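PDB 7JPJ: diaminopimelate decarboxylase from Phaeodactylum tricornutum, which probably catalyses the pyridoxal 5'-phosphate-dependent decarboxylation of meso-diaminopimelate to lysine, the closing step of lysine biosynthesis. Local coordinates for residues K18-A23 / P411-D416; D22-T27 / A421-K426; S9-P14 / I34-E39. All blocks are in the same frame, centred on the assembly; numbering follows the deposited sequence.

Interaction 1 of 3, residues K18-A23 / P411-D416; sequences KACIDA and PEVLVD
Val413 and Val415 both meet Cys20, and these three buried residues make all the close contacts (within 4.5 Å) between helix 14-24 and strand 412-415. Ahead of them in the strand, Glu412 points elsewhere: its carboxylate is hydrogen-bonded by Asn64, Tyr32 and Ser397. Val413 then turns its CB to the helix, and its CA lies 6.5 Å from the CA of Cys20, the closest pair of CA atoms across the two segments. Its two methyls split the work. CG1, anti to the backbone N (chi1 178°), comes 4.2 Å from Cys20 CB, while CG2 lies 4.0 Å from Cys20 O and so touches the helix backbone rather than a side chain. Leu414 points away from the helix, as alternation along a strand requires, which places the helix against one face of the mixed β-sheet of this fold type III decarboxylase; within that sheet the strand runs parallel to strand 29-33 and antiparallel to strand 421-423. Leu29 of the parallel neighbour also touches both Cys20 and Val413, so the helix spans more than one strand. At Val415 only CG2 reaches across, standing 3.8 Å from Cys20 SG. The sulfur is set for this by a chi1 of -60°, which places it anti to its own carbonyl carbon, and no hydrogen bond links the segments, so the 152 Å² of buried surface is held by van der Waals contact alone. Beyond the strand, Asp416 turns to the backbone N atoms of Ala418 and Lys420 and to the ring of His422.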
# COMPACT_ATOMS: atom_id res chain seq x y z
N LYS A 18 1.26 26.76 7.68
CA LYS A 18 2.69 27.02 7.96
C LYS A 18 3.03 26.71 9.42
O LYS A 18 4.14 26.27 9.66
CB LYS A 18 3.10 28.45 7.63
CG LYS A 18 4.35 28.60 6.78
CD LYS A 18 5.04 29.93 7.00
CE LYS A 18 6.54 29.80 7.18
NZ LYS A 18 7.21 31.12 7.10
N ALA A 19 2.10 26.91 10.34
CA ALA A 19 2.39 26.58 11.73
C ALA A 19 2.64 25.09 11.90
O ALA A 19 3.51 24.68 12.68
CB ALA A 19 1.24 27.04 12.64
N CYS A 20 1.89 24.25 11.17
CA CYS A 20 2.11 22.81 11.23
C CYS A 20 3.45 22.43 10.61
O CYS A 20 4.19 21.60 11.16
CB CYS A 20 0.98 22.08 10.51
SG CYS A 20 -0.65 22.36 11.19
N ILE A 21 3.78 23.03 9.46
CA ILE A 21 5.03 22.70 8.77
C ILE A 21 6.23 23.01 9.65
O ILE A 21 7.19 22.23 9.72
CB ILE A 21 5.10 23.44 7.42
CG1 ILE A 21 3.90 23.06 6.55
CG2 ILE A 21 6.40 23.10 6.70
CD1 ILE A 21 3.88 23.75 5.21
N ASP A 22 6.20 24.16 10.34
CA ASP A 22 7.28 24.50 11.26
C ASP A 22 7.38 23.50 12.41
O ASP A 22 8.49 23.15 12.84
CB ASP A 22 7.07 25.92 11.79
CG ASP A 22 7.11 26.97 10.69
OD1 ASP A 22 6.94 26.61 9.51
OD2 ASP A 22 7.26 28.16 11.03
N ALA A 23 6.24 23.02 12.91
CA ALA A 23 6.27 22.08 14.02
C ALA A 23 6.80 20.71 13.60
O ALA A 23 7.35 19.98 14.43
CB ALA A 23 4.87 21.94 14.63
N PRO A 411 5.84 12.78 9.35
CA PRO A 411 5.46 13.07 10.74
C PRO A 411 3.97 13.32 10.87
O PRO A 411 3.23 13.43 9.89
CB PRO A 411 6.27 14.32 11.08
CG PRO A 411 6.50 14.98 9.77
CD PRO A 411 6.65 13.87 8.77
N GLU A 412 3.52 13.42 12.12
CA GLU A 412 2.13 13.70 12.44
C GLU A 412 2.05 14.89 13.39
O GLU A 412 2.84 15.00 14.33
CB GLU A 412 1.44 12.49 13.08
CG GLU A 412 1.00 11.43 12.08
CD GLU A 412 0.57 10.14 12.74
OE1 GLU A 412 1.12 9.81 13.82
OE2 GLU A 412 -0.32 9.45 12.20
N VAL A 413 1.09 15.78 13.13
CA VAL A 413 0.91 17.00 13.90
C VAL A 413 -0.52 17.04 14.41
O VAL A 413 -1.45 16.60 13.72
CB VAL A 413 1.24 18.25 13.05
CG1 VAL A 413 0.99 19.53 13.84
CG2 VAL A 413 2.67 18.20 12.56
N LEU A 414 -0.69 17.56 15.63
CA LEU A 414 -2.00 17.77 16.23
C LEU A 414 -2.24 19.27 16.40
O LEU A 414 -1.38 19.97 16.94
CB LEU A 414 -2.10 17.06 17.58
CG LEU A 414 -3.48 16.88 18.20
CD1 LEU A 414 -4.33 15.95 17.35
CD2 LEU A 414 -3.38 16.37 19.62
N VAL A 415 -3.39 19.75 15.93
CA VAL A 415 -3.74 21.16 16.00
C VAL A 415 -4.82 21.32 17.06
O VAL A 415 -5.96 20.86 16.88
CB VAL A 415 -4.22 21.69 14.64
CG1 VAL A 415 -4.18 23.21 14.63
CG2 VAL A 415 -3.35 21.14 13.52
N ASP A 416 -4.47 21.98 18.16
CA ASP A 416 -5.38 22.09 19.30
C ASP A 416 -6.52 23.06 18.99
O ASP A 416 -6.55 23.73 17.96
CB ASP A 416 -4.62 22.51 20.56
CG ASP A 416 -3.88 23.83 20.41
OD1 ASP A 416 -4.16 24.59 19.45
OD2 ASP A 416 -3.02 24.12 21.26

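Interaction 2 of 3, residues D22-T27 / A421-K426; sequences DAAGGT and AHLIRK
Leu423 lies alongside the last part of helix 14-24, and each carbon of its side chain beyond CA approaches the backbone there. CB, the first, is 4.0 Å from Ala23 O. CG follows at 4.1 Å from Ala23 O, anti to its own backbone N with chi1 at -171°, a torsion that carries the branch along the helix backbone. There the chain forks: CD2 comes to 3.8 Å from Ala23 O, and CD1, still 4.0 Å from Ala23 O, also reaches Ala24, 4.1 Å from its CA and 4.3 Å from its CB. The leucine thus lays four carbons against the Ala23 carbonyl oxygen, which takes no hydrogen bond from residues 421-426. Two residues earlier the same face of the strand presents Ala421, whose CB meets Ala23 CB at 3.8 Å; His422, between them, points away. This i, i+2 alternation sets one face of strand 421-423, the antiparallel partner of strand 412-415 in the mixed β-sheet, against the helix end. Cutting Leu423 back to an alanine here removes both methyls and would probably open a gap beside the Ala23 carbonyl, leaving the Ala24 methyl without its apolar mate on this strand. On the helix side the chain leaves helical angles at Gly25 (phi 77°), and Gly26 has backbone angles that call for glycine. On the strand side a corner at Ile424 ends the contact, with Ile424 and Arg425 forming a classic β-bulge opposite Glu412. Around that corner the second subunit joins in: Ile424 and Lys426 make backbone hydrogen bonds to it, and Val440 of that subunit packs on His422 and Ile424.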
# COMPACT_ATOMS: atom_id res chain seq x y z
N ASP A 22 6.20 24.16 10.34
CA ASP A 22 7.28 24.50 11.26
C ASP A 22 7.38 23.50 12.41
O ASP A 22 8.49 23.15 12.84
CB ASP A 22 7.07 25.92 11.79
CG ASP A 22 7.11 26.97 10.69
OD1 ASP A 22 6.94 26.61 9.51
OD2 ASP A 22 7.26 28.16 11.03
N ALA A 23 6.24 23.02 12.91
CA ALA A 23 6.27 22.08 14.02
C ALA A 23 6.80 20.71 13.60
O ALA A 23 7.35 19.98 14.43
CB ALA A 23 4.87 21.94 14.63
N ALA A 24 6.64 20.35 12.33
CA ALA A 24 7.07 19.06 11.82
C ALA A 24 8.40 19.11 11.09
O ALA A 24 8.89 18.07 10.64
CB ALA A 24 6.00 18.47 10.90
N GLY A 25 9.00 20.30 10.95
CA GLY A 25 10.28 20.41 10.29
C GLY A 25 10.25 20.33 8.78
O GLY A 25 11.28 20.04 8.17
N GLY A 26 9.11 20.58 8.16
CA GLY A 26 8.98 20.56 6.72
C GLY A 26 7.87 19.64 6.27
O GLY A 26 7.22 18.97 7.06
N THR A 27 7.67 19.60 4.96
CA THR A 27 6.67 18.78 4.31
C THR A 27 7.28 17.49 3.79
O THR A 27 8.49 17.42 3.53
CB THR A 27 6.01 19.55 3.16
OG1 THR A 27 6.99 20.34 2.48
CG2 THR A 27 4.90 20.46 3.69
N ALA A 421 0.09 24.12 16.88
CA ALA A 421 0.51 22.82 16.37
C ALA A 421 1.37 22.10 17.40
O ALA A 421 2.26 22.70 18.02
CB ALA A 421 1.28 22.98 15.06
N HIS A 422 1.10 20.81 17.58
CA HIS A 422 1.89 19.95 18.45
C HIS A 422 2.31 18.71 17.67
O HIS A 422 1.48 18.04 17.06
CB HIS A 422 1.11 19.52 19.71
CG HIS A 422 0.42 20.65 20.41
ND1 HIS A 422 1.07 21.48 21.30
CD2 HIS A 422 -0.86 21.07 20.36
CE1 HIS A 422 0.21 22.37 21.77
NE2 HIS A 422 -0.96 22.15 21.22
N LEU A 423 3.61 18.41 17.70
CA LEU A 423 4.12 17.22 17.05
C LEU A 423 3.78 15.99 17.88
O LEU A 423 4.04 15.95 19.09
CB LEU A 423 5.64 17.33 16.86
CG LEU A 423 6.37 16.29 16.01
CD1 LEU A 423 5.85 16.28 14.58
CD2 LEU A 423 7.87 16.56 16.03
N ILE A 424 3.17 14.99 17.24
CA ILE A 424 2.82 13.74 17.91
C ILE A 424 3.54 12.53 17.32
O ILE A 424 3.39 11.42 17.84
CB ILE A 424 1.29 13.50 17.90
CG1 ILE A 424 0.75 13.53 16.48
CG2 ILE A 424 0.59 14.54 18.76
CD1 ILE A 424 -0.75 13.37 16.41
N ARG A 425 4.33 12.72 16.26
CA ARG A 425 5.18 11.66 15.72
C ARG A 425 6.26 12.33 14.89
O ARG A 425 5.95 12.93 13.85
CB ARG A 425 4.37 10.68 14.88
CG ARG A 425 5.14 9.41 14.52
CD ARG A 425 4.27 8.44 13.74
NE ARG A 425 4.16 8.80 12.33
CZ ARG A 425 3.36 8.19 11.47
NH1 ARG A 425 2.59 7.19 11.87
NH2 ARG A 425 3.32 8.58 10.20
N LYS A 426 7.50 12.24 15.34
CA LYS A 426 8.60 12.87 14.61
C LYS A 426 8.87 12.12 13.31
O LYS A 426 8.57 10.93 13.18
CB LYS A 426 9.86 12.91 15.48
CG LYS A 426 10.31 11.57 16.04
CD LYS A 426 11.57 11.72 16.88
CE LYS A 426 11.95 10.41 17.56
NZ LYS A 426 13.22 10.54 18.34

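Interaction 3 of 3, residues S9-P14 / I34-E39; sequences SIFLTP and IDKLEE
Lys36 contributes the largest share of the 108 Å² buried here, and it does so with the aliphatic part of its side chain. Its far end passes Ile10: CE lies 3.7 Å from Ile10 CG2 and NZ is at 4.2 Å from the same methyl. The two side chains cross at about a right angle, and it is the CG2 branch that meets the lysine chain. A bend at chi2 (-76°), followed by two extended torsions, brings the lysine end to that methyl. NZ also has a long salt bridge to Glu39 OE1, 3.7 Å away and one turn further along helix 34-45, and a sulfate ion lies about 5 Å from the side chain. Nearer the root of the lysine, CG is 4.3 Å from Phe11 CD2, a looser touch than that at Ile10. The loop that presents Ile10 and Phe11 is closed on itself by the backbone bond from Ser9 N to Leu12 O and by an ST motif, Leu12 N donating to Ser9 OG at 2.9 Å with a bent N-H...O angle of 132°, and Asp390 accepts from Ile10 N. Since Phe11 also packs on Ala290 of the mixed sheet while Leu37 of the helix packs on Tyr70 and Phe71, the contact bridges the N-terminal arm on the β-domain and the barrel-side helix, the two-domain layout of fold type III pyridoxal-phosphate enzymes.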
# COMPACT_ATOMS: atom_id res chain seq x y z
N SER A 9 -8.69 25.42 4.05
CA SER A 9 -9.06 24.04 3.69
C SER A 9 -10.18 23.64 4.65
O SER A 9 -10.75 24.52 5.27
CB SER A 9 -7.85 23.18 3.79
OG SER A 9 -7.49 22.98 5.13
N ILE A 10 -10.47 22.35 4.78
CA ILE A 10 -11.49 21.92 5.78
C ILE A 10 -11.13 22.47 7.17
O ILE A 10 -12.05 22.90 7.87
CB ILE A 10 -11.71 20.39 5.74
CG1 ILE A 10 -12.67 20.00 4.62
CG2 ILE A 10 -12.14 19.82 7.08
CD1 ILE A 10 -13.93 20.82 4.59
N PHE A 11 -9.85 22.49 7.56
CA PHE A 11 -9.56 23.05 8.88
C PHE A 11 -8.22 23.78 8.94
O PHE A 11 -7.74 24.06 10.05
CB PHE A 11 -9.61 21.96 9.97
CG PHE A 11 -8.62 20.83 9.78
CD1 PHE A 11 -7.31 20.95 10.22
CD2 PHE A 11 -9.01 19.64 9.19
CE1 PHE A 11 -6.40 19.91 10.06
CE2 PHE A 11 -8.11 18.60 9.02
CZ PHE A 11 -6.80 18.73 9.46
N LEU A 12 -7.62 24.13 7.80
CA LEU A 12 -6.29 24.75 7.78
C LEU A 12 -6.33 26.05 6.98
O LEU A 12 -6.50 26.02 5.76
CB LEU A 12 -5.25 23.80 7.20
CG LEU A 12 -4.79 22.63 8.07
CD1 LEU A 12 -3.70 21.85 7.36
CD2 LEU A 12 -4.31 23.13 9.42
N THR A 13 -6.16 27.18 7.66
CA THR A 13 -5.88 28.43 6.98
C THR A 13 -4.42 28.45 6.54
O THR A 13 -3.62 27.64 6.99
CB THR A 13 -6.18 29.61 7.91
OG1 THR A 13 -5.23 29.63 8.98
CG2 THR A 13 -7.59 29.52 8.47
N PRO A 14 -4.06 29.37 5.63
CA PRO A 14 -2.63 29.47 5.26
C PRO A 14 -1.72 29.73 6.45
O PRO A 14 -0.57 29.29 6.44
CB PRO A 14 -2.62 30.64 4.27
CG PRO A 14 -3.99 30.64 3.68
CD PRO A 14 -4.91 30.21 4.78
N ILE A 34 -8.15 18.70 16.61
CA ILE A 34 -8.94 18.34 17.78
C ILE A 34 -10.40 18.74 17.59
O ILE A 34 -11.31 18.02 18.00
CB ILE A 34 -8.33 18.98 19.04
CG1 ILE A 34 -7.21 18.10 19.61
CG2 ILE A 34 -9.39 19.24 20.10
CD1 ILE A 34 -7.71 16.80 20.21
N ASP A 35 -10.63 19.88 16.94
CA ASP A 35 -11.99 20.34 16.68
C ASP A 35 -12.77 19.31 15.87
O ASP A 35 -13.92 18.98 16.20
CB ASP A 35 -11.96 21.68 15.94
CG ASP A 35 -12.21 22.85 16.86
OD1 ASP A 35 -13.19 22.81 17.64
OD2 ASP A 35 -11.43 23.82 16.81
N LYS A 36 -12.17 18.78 14.80
CA LYS A 36 -12.85 17.82 13.95
C LYS A 36 -13.01 16.46 14.64
O LYS A 36 -13.94 15.71 14.32
CB LYS A 36 -12.10 17.66 12.63
CG LYS A 36 -12.47 18.70 11.58
CD LYS A 36 -13.83 18.39 10.97
CE LYS A 36 -14.30 19.50 10.05
NZ LYS A 36 -15.57 19.14 9.36
N LEU A 37 -12.12 16.13 15.57
CA LEU A 37 -12.29 14.90 16.34
C LEU A 37 -13.44 15.01 17.33
O LEU A 37 -14.13 14.01 17.59
CB LEU A 37 -10.99 14.55 17.07
CG LEU A 37 -9.82 14.03 16.24
CD1 LEU A 37 -8.55 14.04 17.08
CD2 LEU A 37 -10.10 12.63 15.71
N GLU A 38 -13.66 16.20 17.88
CA GLU A 38 -14.73 16.38 18.86
C GLU A 38 -16.11 16.29 18.21
O GLU A 38 -17.04 15.73 18.80
CB GLU A 38 -14.56 17.72 19.57
CG GLU A 38 -15.20 17.77 20.95
CD GLU A 38 -15.25 19.17 21.51
OE1 GLU A 38 -15.94 20.03 20.92
OE2 GLU A 38 -14.62 19.42 22.56
N GLU A 39 -16.25 16.84 17.00
CA GLU A 39 -17.52 16.76 16.29
C GLU A 39 -17.91 15.31 16.01
O GLU A 39 -19.07 14.93 16.18
CB GLU A 39 -17.45 17.55 14.99
CG GLU A 39 -16.95 18.98 15.15
CD GLU A 39 -16.85 19.71 13.82
OE1 GLU A 39 -17.06 19.06 12.76
OE2 GLU A 39 -16.58 20.93 13.83

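How the interactions relate
Reading from the N terminus, interaction 3 closes the shortest loop, returning the chain after 19 residues that hold most of helix 14-24 and strand 29-33. Interactions 1 and 2 start inside that loop, share Asp22 and Ala23, and close only after about 390 residues, when the chain has passed through the barrel and returned to the sheet. Interaction 3 therefore crosses both. The first two, with centres 4 Å apart, fix one helix on consecutive antiparallel strands, joined to each other by the probable hydrogen bond Leu414 N to His422 O. Interaction 3, centred 12 Å from interaction 1, is joined to it by a probable backbone hydrogen bond from Ile34 N to Val415 O, tying sheet to helix 34-45.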